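Local coordinates for tungstate ABC transporter, periplasmic tungstate-binding protein (Geobacter sulfurreducens, PDB 3LR1) that probably captures tungstate in the periplasm and delivers it to a membrane-bound ABC transporter for uptake into the cell, at residues 86-91 with 165-170; 117-122 with 146-151; 9-14 with 36-41; 152-157 with 169-174. One frame throughout, in Å; residues are numbered along the deposited sequence.

Interaction 1: 86-91 with 165-170; sequences FVIVGP and RAYTLT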
# COMPACT_ATOMS: atom_id res chain seq x y z
N PHE A 86 -3.47 -8.88 1.59
CA PHE A 86 -2.19 -9.40 1.21
C PHE A 86 -2.31 -10.83 0.68
O PHE A 86 -2.99 -11.66 1.28
CB PHE A 86 -1.22 -9.37 2.37
CG PHE A 86 -0.76 -7.99 2.71
CD1 PHE A 86 0.06 -7.29 1.86
CD2 PHE A 86 -1.08 -7.44 3.94
CE1 PHE A 86 0.52 -6.01 2.20
CE2 PHE A 86 -0.66 -6.18 4.28
CZ PHE A 86 0.17 -5.48 3.41
N VAL A 87 -1.55 -11.14 -0.38
CA VAL A 87 -1.49 -12.49 -0.91
C VAL A 87 -0.02 -12.91 -1.16
O VAL A 87 0.89 -12.08 -1.19
CB VAL A 87 -2.32 -12.61 -2.26
CG1 VAL A 87 -3.89 -12.30 -2.09
CG2 VAL A 87 -1.77 -11.69 -3.32
N ILE A 88 0.23 -14.21 -1.30
CA ILE A 88 1.54 -14.69 -1.67
C ILE A 88 1.40 -15.22 -3.11
O ILE A 88 0.55 -16.08 -3.43
CB ILE A 88 2.16 -15.76 -0.70
CG1 ILE A 88 2.12 -15.25 0.77
CG2 ILE A 88 3.63 -16.17 -1.18
CD1 ILE A 88 2.42 -16.24 1.87
N VAL A 89 2.24 -14.66 -3.98
CA VAL A 89 2.32 -15.07 -5.34
C VAL A 89 3.65 -15.77 -5.60
O VAL A 89 4.64 -15.60 -4.90
CB VAL A 89 2.14 -13.87 -6.35
CG1 VAL A 89 0.69 -13.21 -6.26
CG2 VAL A 89 3.27 -12.86 -6.24
N GLY A 90 3.64 -16.56 -6.65
CA GLY A 90 4.81 -17.31 -7.04
C GLY A 90 4.59 -18.06 -8.35
O GLY A 90 3.53 -17.96 -8.95
N PRO A 91 5.56 -18.82 -8.80
CA PRO A 91 5.46 -19.55 -10.05
C PRO A 91 4.30 -20.53 -10.11
O PRO A 91 3.99 -21.11 -9.13
CB PRO A 91 6.76 -20.31 -10.09
CG PRO A 91 7.31 -20.22 -8.80
CD PRO A 91 6.86 -19.00 -8.18
N ARG A 165 11.65 -16.19 -10.73
CA ARG A 165 10.71 -17.27 -10.41
C ARG A 165 10.64 -17.52 -8.91
O ARG A 165 10.74 -18.67 -8.41
CB ARG A 165 11.08 -18.51 -11.22
CG ARG A 165 10.64 -18.27 -12.65
CD ARG A 165 11.69 -18.67 -13.49
NE ARG A 165 12.07 -20.04 -13.11
CZ ARG A 165 13.30 -20.54 -13.21
NH1 ARG A 165 14.30 -19.80 -13.69
NH2 ARG A 165 13.51 -21.80 -12.82
N ALA A 166 10.48 -16.40 -8.21
CA ALA A 166 10.48 -16.33 -6.75
C ALA A 166 9.05 -16.13 -6.28
O ALA A 166 8.11 -15.89 -7.08
CB ALA A 166 11.40 -15.16 -6.24
N TYR A 167 8.88 -16.31 -4.96
CA TYR A 167 7.68 -15.95 -4.28
C TYR A 167 7.85 -14.54 -3.71
O TYR A 167 8.95 -14.07 -3.48
CB TYR A 167 7.41 -16.93 -3.14
CG TYR A 167 7.17 -18.35 -3.54
CD1 TYR A 167 5.88 -18.86 -3.60
CD2 TYR A 167 8.23 -19.24 -3.77
CE1 TYR A 167 5.64 -20.19 -3.92
CE2 TYR A 167 7.98 -20.58 -4.09
CZ TYR A 167 6.69 -21.05 -4.16
OH TYR A 167 6.42 -22.40 -4.46
N THR A 168 6.73 -13.87 -3.49
CA THR A 168 6.72 -12.60 -2.83
C THR A 168 5.35 -12.37 -2.19
O THR A 168 4.32 -12.90 -2.68
CB THR A 168 7.14 -11.42 -3.79
OG1 THR A 168 7.42 -10.26 -2.97
CG2 THR A 168 6.05 -11.08 -4.82
N LEU A 169 5.36 -11.58 -1.11
CA LEU A 169 4.19 -11.09 -0.46
C LEU A 169 3.83 -9.78 -1.14
O LEU A 169 4.68 -8.89 -1.28
CB LEU A 169 4.44 -10.88 1.04
CG LEU A 169 3.26 -10.38 1.84
CD1 LEU A 169 2.22 -11.57 2.13
CD2 LEU A 169 3.76 -9.69 3.14
N THR A 170 2.61 -9.71 -1.66
CA THR A 170 2.14 -8.53 -2.39
C THR A 170 0.74 -8.13 -1.96
O THR A 170 -0.05 -8.97 -1.58
CB THR A 170 2.18 -8.74 -3.97
OG1 THR A 170 1.79 -7.52 -4.63
CG2 THR A 170 1.26 -9.85 -4.45
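Phe86 turns the edge of its ring to Thr170, whose backbone O lies near the ring plane, 3.8 Å from Phe86 CD1, while Leu169 CG approaches the same ring obliquely. The Tyr167 ring is likewise met at a slant, by Val89 O, by Ile88 CG2 and by Gly90 CA, the last 3.9 Å from Tyr167 CD1. Glycine suits this spot because any CB at Gly90 would run into the Tyr167 ring. The Tyr167 OH extends past the strand pair to hydrogen-bond with Asp94 and Ala96. These two strands run antiparallel in the mixed sheet of a periplasmic-binding-protein fold, Val87 with Thr170 and Val89 with Thr168 forming the hydrogen-bonded pairs. Val87 N reaches Thr170 O at 2.9 Å, and Val89 N reaches Thr168 O at 3.0 Å. Beta-branched residues pack the face toward helix 154-164: Thr170 has its hydroxyl anti to the backbone N (chi1 -176°), which turns its methyl CG2 to Val87 CG2 at 3.7 Å, and Thr168 CG2 meets Val89 CG2 at 3.6 Å. On the other face Leu169 CD1 lies 3.9 Å from Ile88 CG1. Pro91, with no N-H to offer, sets CD 3.5 Å from Ala166 O, a buried carbonyl without a hydrogen-bond partner in the model.

Interaction 2: 117-122 with 146-151; sequences TFISRG and WYVEAG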
# COMPACT_ATOMS: atom_id res chain seq x y z
N THR A 117 13.34 -19.08 -3.24
CA THR A 117 13.66 -17.69 -3.36
C THR A 117 12.44 -16.83 -3.06
O THR A 117 11.36 -17.14 -3.56
CB THR A 117 14.18 -17.39 -4.74
OG1 THR A 117 15.33 -18.22 -4.98
CG2 THR A 117 14.61 -15.97 -4.80
N PHE A 118 12.62 -15.79 -2.23
CA PHE A 118 11.55 -14.91 -1.76
C PHE A 118 12.07 -13.45 -1.76
O PHE A 118 13.13 -13.14 -1.19
CB PHE A 118 11.05 -15.29 -0.35
CG PHE A 118 10.06 -14.31 0.24
CD1 PHE A 118 8.68 -14.51 0.10
CD2 PHE A 118 10.51 -13.18 0.91
CE1 PHE A 118 7.79 -13.60 0.60
CE2 PHE A 118 9.60 -12.26 1.45
CZ PHE A 118 8.25 -12.44 1.28
N ILE A 119 11.30 -12.55 -2.39
CA ILE A 119 11.67 -11.13 -2.46
C ILE A 119 10.90 -10.30 -1.42
O ILE A 119 9.65 -10.17 -1.49
CB ILE A 119 11.37 -10.53 -3.82
CG1 ILE A 119 11.70 -11.51 -4.96
CG2 ILE A 119 12.07 -9.22 -4.01
CD1 ILE A 119 13.16 -12.07 -5.01
N SER A 120 11.66 -9.72 -0.49
CA SER A 120 11.16 -8.75 0.46
C SER A 120 11.14 -7.38 -0.19
O SER A 120 12.00 -7.08 -0.98
CB SER A 120 12.09 -8.71 1.66
OG SER A 120 11.67 -7.78 2.63
N ARG A 121 10.19 -6.55 0.17
CA ARG A 121 10.22 -5.14 -0.24
C ARG A 121 11.45 -4.47 0.38
O ARG A 121 12.08 -3.61 -0.25
CB ARG A 121 8.97 -4.40 0.18
CG ARG A 121 7.68 -4.77 -0.60
CD ARG A 121 7.67 -4.02 -1.94
NE ARG A 121 7.69 -2.58 -1.69
CZ ARG A 121 6.65 -1.85 -1.31
NH1 ARG A 121 5.45 -2.39 -1.18
NH2 ARG A 121 6.83 -0.56 -1.05
N GLY A 122 11.80 -4.88 1.61
CA GLY A 122 12.94 -4.31 2.33
C GLY A 122 13.03 -2.78 2.36
O GLY A 122 14.11 -2.22 2.13
N TRP A 146 18.25 -17.30 -0.16
CA TRP A 146 16.90 -17.31 -0.72
C TRP A 146 16.16 -16.01 -0.33
O TRP A 146 15.32 -15.56 -1.08
CB TRP A 146 16.17 -18.60 -0.25
CG TRP A 146 16.04 -18.62 1.22
CD1 TRP A 146 16.93 -19.11 2.13
CD2 TRP A 146 14.97 -18.05 1.98
NE1 TRP A 146 16.48 -18.90 3.40
CE2 TRP A 146 15.26 -18.27 3.34
CE3 TRP A 146 13.78 -17.42 1.64
CZ2 TRP A 146 14.42 -17.83 4.36
CZ3 TRP A 146 12.94 -17.00 2.65
CH2 TRP A 146 13.27 -17.20 3.99
N TYR A 147 16.49 -15.41 0.81
CA TYR A 147 15.79 -14.20 1.32
C TYR A 147 16.38 -12.92 0.77
O TYR A 147 17.46 -12.50 1.21
CB TYR A 147 15.90 -14.15 2.83
CG TYR A 147 15.09 -13.04 3.38
CD1 TYR A 147 13.70 -13.06 3.25
CD2 TYR A 147 15.67 -11.95 3.97
CE1 TYR A 147 12.93 -12.06 3.72
CE2 TYR A 147 14.87 -10.91 4.46
CZ TYR A 147 13.49 -11.00 4.31
OH TYR A 147 12.63 -10.01 4.78
N VAL A 148 15.71 -12.31 -0.21
CA VAL A 148 16.24 -11.10 -0.86
C VAL A 148 15.56 -9.85 -0.40
O VAL A 148 14.33 -9.81 -0.30
CB VAL A 148 16.00 -11.15 -2.36
CG1 VAL A 148 16.70 -9.94 -3.02
CG2 VAL A 148 16.46 -12.48 -2.93
N GLU A 149 16.32 -8.79 -0.15
CA GLU A 149 15.70 -7.54 0.28
C GLU A 149 15.85 -6.52 -0.83
O GLU A 149 16.92 -6.00 -1.04
CB GLU A 149 16.39 -7.06 1.56
CG GLU A 149 16.46 -8.12 2.67
CD GLU A 149 16.90 -7.50 3.96
OE1 GLU A 149 18.11 -7.17 4.07
OE2 GLU A 149 16.04 -7.32 4.84
N ALA A 150 14.78 -6.21 -1.56
CA ALA A 150 14.93 -5.39 -2.78
C ALA A 150 15.15 -3.89 -2.55
O ALA A 150 15.82 -3.23 -3.33
CB ALA A 150 13.69 -5.58 -3.69
N GLY A 151 14.48 -3.32 -1.55
CA GLY A 151 14.52 -1.87 -1.32
C GLY A 151 13.84 -1.06 -2.43
O GLY A 151 14.31 0.03 -2.80
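Phe118 and Trp146 begin a ladder of backbone bonds between two parallel strands. Phe118 N donates to Trp146 O at 2.9 Å, Val148 N to Phe118 O nearly straight at 172°, Ser120 N to Val148 O at 2.7 Å, and Ala150 N to Ser120 O at 3.0 Å. Beyond the strands, Gly151 N gives Arg121 O a weak bond. Gly122 and Gly151 both have positive phi, a shape that favours glycine. The strands are linked through helix 126-137 in a beta-alpha-beta crossover, and Glu131 of that helix satisfies both hydroxyls on the face it covers: Ser120 OG bonds to one carboxylate oxygen and Tyr147 OH to the other. Ser120 OG also takes a weak bond from Gly122 N. Tyr147 reaches this place with CG anti to the backbone N (chi1 -174°), lying alongside Phe118 so that its CE1 is 3.9 Å from Phe118 CD2. A valine in place of Tyr147 would probably leave one oxygen of Glu131 without its hydroxyl mate and open a gap beside Phe118. Phe118 CB also sits in the plane of the Trp146 indole at its edge, 3.9 Å from Trp146 CZ3. On the other face Ile119 CD1 packs against Val148 CG2, and Ile119 CG2 against Ala150 CB. Held by Gln152 O and Asp123, the Arg121 side chain comes within about 4 Å of a bound tungsten, a positive group consistent with binding an oxyanion.

Interaction 3: 9-14 with 36-41; sequences MSTTTS and VDVIAV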
# COMPACT_ATOMS: atom_id res chain seq x y z
N MSE A 9 -2.48 15.25 -2.95
CA MSE A 9 -2.44 14.10 -2.10
C MSE A 9 -1.14 13.32 -2.36
O MSE A 9 -0.84 12.90 -3.49
CB MSE A 9 -3.62 13.18 -2.37
CG MSE A 9 -3.64 11.93 -1.58
SE MSE A 9 -5.32 10.98 -2.01
CE MSE A 9 -4.50 9.90 -3.23
N SER A 10 -0.38 13.08 -1.31
CA SER A 10 0.77 12.16 -1.46
C SER A 10 0.31 10.76 -1.09
O SER A 10 -0.52 10.57 -0.19
CB SER A 10 2.00 12.55 -0.62
OG SER A 10 1.71 12.41 0.75
N THR A 11 0.86 9.81 -1.82
CA THR A 11 0.57 8.37 -1.64
C THR A 11 1.75 7.55 -2.11
O THR A 11 2.82 8.10 -2.47
CB THR A 11 -0.73 7.95 -2.32
OG1 THR A 11 -1.16 6.66 -1.85
CG2 THR A 11 -0.69 7.99 -3.82
N THR A 12 1.62 6.24 -2.09
CA THR A 12 2.73 5.46 -2.59
C THR A 12 2.46 4.95 -4.00
O THR A 12 1.31 4.83 -4.43
CB THR A 12 3.04 4.26 -1.71
OG1 THR A 12 1.98 3.37 -1.82
CG2 THR A 12 3.27 4.66 -0.27
N THR A 13 3.56 4.75 -4.75
CA THR A 13 3.51 4.24 -6.10
C THR A 13 2.72 2.95 -6.15
O THR A 13 1.98 2.69 -7.10
CB THR A 13 4.91 3.95 -6.63
OG1 THR A 13 5.66 5.19 -6.71
CG2 THR A 13 4.75 3.35 -7.97
N SER A 14 2.92 2.13 -5.14
CA SER A 14 2.17 0.90 -4.93
C SER A 14 0.60 1.13 -4.89
O SER A 14 -0.18 0.47 -5.57
CB SER A 14 2.82 0.15 -3.69
OG SER A 14 4.34 0.19 -3.71
N VAL A 36 -7.76 16.58 -8.00
CA VAL A 36 -6.93 15.97 -6.97
C VAL A 36 -5.71 15.44 -7.69
O VAL A 36 -5.81 14.47 -8.49
CB VAL A 36 -7.66 14.86 -6.18
CG1 VAL A 36 -6.74 14.19 -5.12
CG2 VAL A 36 -9.02 15.42 -5.55
N ASP A 37 -4.55 16.08 -7.43
CA ASP A 37 -3.26 15.62 -7.93
C ASP A 37 -2.73 14.50 -7.02
O ASP A 37 -2.59 14.69 -5.78
CB ASP A 37 -2.21 16.71 -7.89
CG ASP A 37 -2.47 17.84 -8.81
OD1 ASP A 37 -3.35 17.80 -9.69
OD2 ASP A 37 -1.69 18.79 -8.66
N VAL A 38 -2.46 13.35 -7.63
CA VAL A 38 -1.92 12.21 -6.94
C VAL A 38 -0.39 12.20 -7.15
O VAL A 38 0.10 12.08 -8.27
CB VAL A 38 -2.56 10.90 -7.47
CG1 VAL A 38 -1.95 9.69 -6.83
CG2 VAL A 38 -4.07 10.90 -7.30
N ILE A 39 0.33 12.29 -6.05
CA ILE A 39 1.83 12.34 -6.01
C ILE A 39 2.26 11.02 -5.37
O ILE A 39 2.21 10.86 -4.15
CB ILE A 39 2.35 13.57 -5.24
CG1 ILE A 39 1.88 14.84 -5.99
CG2 ILE A 39 3.89 13.49 -5.04
CD1 ILE A 39 2.07 16.16 -5.21
N ALA A 40 2.59 10.06 -6.21
CA ALA A 40 2.89 8.72 -5.80
C ALA A 40 4.40 8.51 -5.78
O ALA A 40 5.10 8.54 -6.81
CB ALA A 40 2.22 7.70 -6.73
N VAL A 41 4.91 8.34 -4.58
CA VAL A 41 6.33 8.33 -4.30
C VAL A 41 6.59 7.19 -3.33
O VAL A 41 5.67 6.42 -3.00
CB VAL A 41 6.81 9.73 -3.83
CG1 VAL A 41 6.90 10.73 -5.03
CG2 VAL A 41 6.01 10.26 -2.66
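Met9, modelled as selenomethionine, donates its N to Asp37 O at 2.9 Å, and its own O accepts from Ile39 N. Its flexible chain extends toward helix 20-32, with CE 4.2 Å from Val38 CG2. Ser10 points to the other face, where its hydroxyl bonds to Ala46 O of helix 43-51; across the strands its CA makes a CH···O contact of 3.3 Å with Ile39 O. Thr11 N donates to Ile39 O, and its O accepts from Val41 N. With its OG1 anti to the backbone N (chi1 -165°), where it bonds to Phe59 O of the neighbouring strand 57-60, Thr11 brings its methyl CG2 3.7 Å from Val38 CG1. Thr12 ends the strand as N-cap of helix 13-18, its CA 3.1 Å from Val41 O and its hydroxyl bonded to Thr15 OG1. Thr13 N reaches Val41 O at 3.2 Å from above the carbonyl plane, and Thr13 OG1 adds a weak bond to Ala40 O. This parallel pair is a core element of a periplasmic-binding-protein lobe. It brings the side chain of Thr12 to about 4 Å from a bound tungsten, and a helix start beside the ion would probably favour an anion through the positive end of the helix dipole and its N-H groups.

Interaction 4: 152-157 with 169-174; sequences QGMGPV and LTDRGT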
# COMPACT_ATOMS: atom_id res chain seq x y z
N GLN A 152 12.72 -1.60 -2.93
CA GLN A 152 11.91 -1.01 -4.00
C GLN A 152 10.44 -1.20 -3.71
O GLN A 152 10.07 -2.01 -2.83
CB GLN A 152 12.21 -1.67 -5.35
CG GLN A 152 13.57 -1.32 -5.85
CD GLN A 152 13.79 -1.63 -7.34
OE1 GLN A 152 13.47 -0.81 -8.23
NE2 GLN A 152 14.38 -2.78 -7.61
N GLY A 153 9.63 -0.49 -4.49
CA GLY A 153 8.17 -0.57 -4.39
C GLY A 153 7.59 -1.88 -4.84
O GLY A 153 8.30 -2.75 -5.27
N MSE A 154 6.28 -2.03 -4.71
CA MSE A 154 5.64 -3.31 -5.00
C MSE A 154 5.81 -3.73 -6.47
O MSE A 154 6.02 -4.91 -6.78
CB MSE A 154 4.18 -3.25 -4.58
CG MSE A 154 3.53 -4.55 -4.50
SE MSE A 154 4.17 -5.42 -2.90
CE MSE A 154 5.36 -6.78 -3.75
N GLY A 155 5.66 -2.77 -7.37
CA GLY A 155 5.73 -3.03 -8.79
C GLY A 155 7.05 -3.64 -9.17
O GLY A 155 7.14 -4.72 -9.81
N PRO A 156 8.13 -2.96 -8.78
CA PRO A 156 9.44 -3.56 -9.11
C PRO A 156 9.70 -4.89 -8.40
O PRO A 156 10.45 -5.72 -8.92
CB PRO A 156 10.45 -2.51 -8.64
CG PRO A 156 9.67 -1.23 -8.60
CD PRO A 156 8.20 -1.51 -8.64
N VAL A 157 9.10 -5.09 -7.22
CA VAL A 157 9.29 -6.38 -6.58
C VAL A 157 8.55 -7.48 -7.36
O VAL A 157 9.08 -8.55 -7.54
CB VAL A 157 8.92 -6.32 -5.08
CG1 VAL A 157 8.72 -7.75 -4.53
CG2 VAL A 157 10.11 -5.52 -4.35
N LEU A 169 5.36 -11.58 -1.11
CA LEU A 169 4.19 -11.09 -0.46
C LEU A 169 3.83 -9.78 -1.14
O LEU A 169 4.68 -8.89 -1.28
CB LEU A 169 4.44 -10.88 1.04
CG LEU A 169 3.26 -10.38 1.84
CD1 LEU A 169 2.22 -11.57 2.13
CD2 LEU A 169 3.76 -9.69 3.14
N THR A 170 2.61 -9.71 -1.66
CA THR A 170 2.14 -8.53 -2.39
C THR A 170 0.74 -8.13 -1.96
O THR A 170 -0.05 -8.97 -1.58
CB THR A 170 2.18 -8.74 -3.97
OG1 THR A 170 1.79 -7.52 -4.63
CG2 THR A 170 1.26 -9.85 -4.45
N ASP A 171 0.43 -6.83 -2.00
CA ASP A 171 -0.98 -6.44 -1.89
C ASP A 171 -1.69 -6.91 -3.21
O ASP A 171 -1.07 -6.92 -4.28
CB ASP A 171 -1.10 -4.95 -1.69
CG ASP A 171 -0.77 -4.19 -2.93
OD1 ASP A 171 0.43 -4.03 -3.22
OD2 ASP A 171 -1.75 -3.73 -3.62
N ARG A 172 -2.97 -7.33 -3.10
CA ARG A 172 -3.71 -7.88 -4.22
C ARG A 172 -3.94 -6.83 -5.24
O ARG A 172 -3.95 -7.10 -6.45
CB ARG A 172 -5.04 -8.40 -3.74
CG ARG A 172 -5.80 -9.17 -4.75
CD ARG A 172 -7.27 -9.36 -4.21
NE ARG A 172 -7.30 -10.20 -3.00
CZ ARG A 172 -7.35 -11.53 -3.02
NH1 ARG A 172 -7.41 -12.22 -4.18
NH2 ARG A 172 -7.40 -12.20 -1.89
N GLY A 173 -4.11 -5.59 -4.77
CA GLY A 173 -4.42 -4.52 -5.71
C GLY A 173 -3.35 -4.37 -6.77
O GLY A 173 -3.63 -4.33 -7.97
N THR A 174 -2.10 -4.28 -6.34
CA THR A 174 -0.99 -4.14 -7.29
C THR A 174 -0.85 -5.40 -8.21
O THR A 174 -0.65 -5.32 -9.40
CB THR A 174 0.39 -3.94 -6.59
OG1 THR A 174 0.37 -2.88 -5.60
CG2 THR A 174 1.47 -3.66 -7.66
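Met154, modelled as selenomethionine, carries this contact by van der Waals touch, and no hydrogen bond crosses between the two segments. Its CG is anti to the backbone N (chi1 -165°), and the chain then bends twice, passing across Thr170 at about a right angle. CG lies 3.4 Å from Asp171 OD1 and also near Thr170 OG1, SE is 3.7 Å from Thr170 CA, and CE ends 3.3 Å from Leu169 O. A long, flexible, polarisable chain suits such a mixed surface of oxygens and methyls.

The hydrogen bonds lie within 169-174 and fix the groups that Met154 touches. Thr170 OG1 donates to Asp171 O at 2.9 Å. Asp171 is the N-cap of helix 172-178: its OD2 takes Thr174 N at 2.8 Å from above the carboxylate plane, and also Asn84 ND2, while its OD1 accepts Thr174 OG1 at 2.6 Å through the syn lone pair. An alanine in place of Asp171 would probably leave Thr174 N uncapped and the Thr174 hydroxyl with little more than its weak bond to Ser14 O to steady it. With three donors and a helix start around it, the carboxylate is probably stabilised as an anion, although it is buried beside an apolar chain and the Asp171 side chain lies about 6 Å from a bound tungsten.

How the interactions relate
Along the chain interaction 3 comes first; interaction 2 is nested inside the loop closed by interaction 1, and interaction 4 ends on the same strand, 167-171, as interaction 1. Interactions 1 and 2 have centres about 11 Å apart and meet edge to edge in one sheet, since strands 167-171 and 118-120 are neighbours. The centres of interactions 4 and 1 are about 9 Å apart, and interaction 4 brings helix 154-164 against that strand. Interaction 3 belongs to the opposite lobe, its centre about 24 Å from those of interactions 1 and 2, but its Ser14 OG bonds to Met154 N of interaction 4. A tungsten lies between the lobes near Thr12 and Arg121, as expected for the cleft of a periplasmic binding protein.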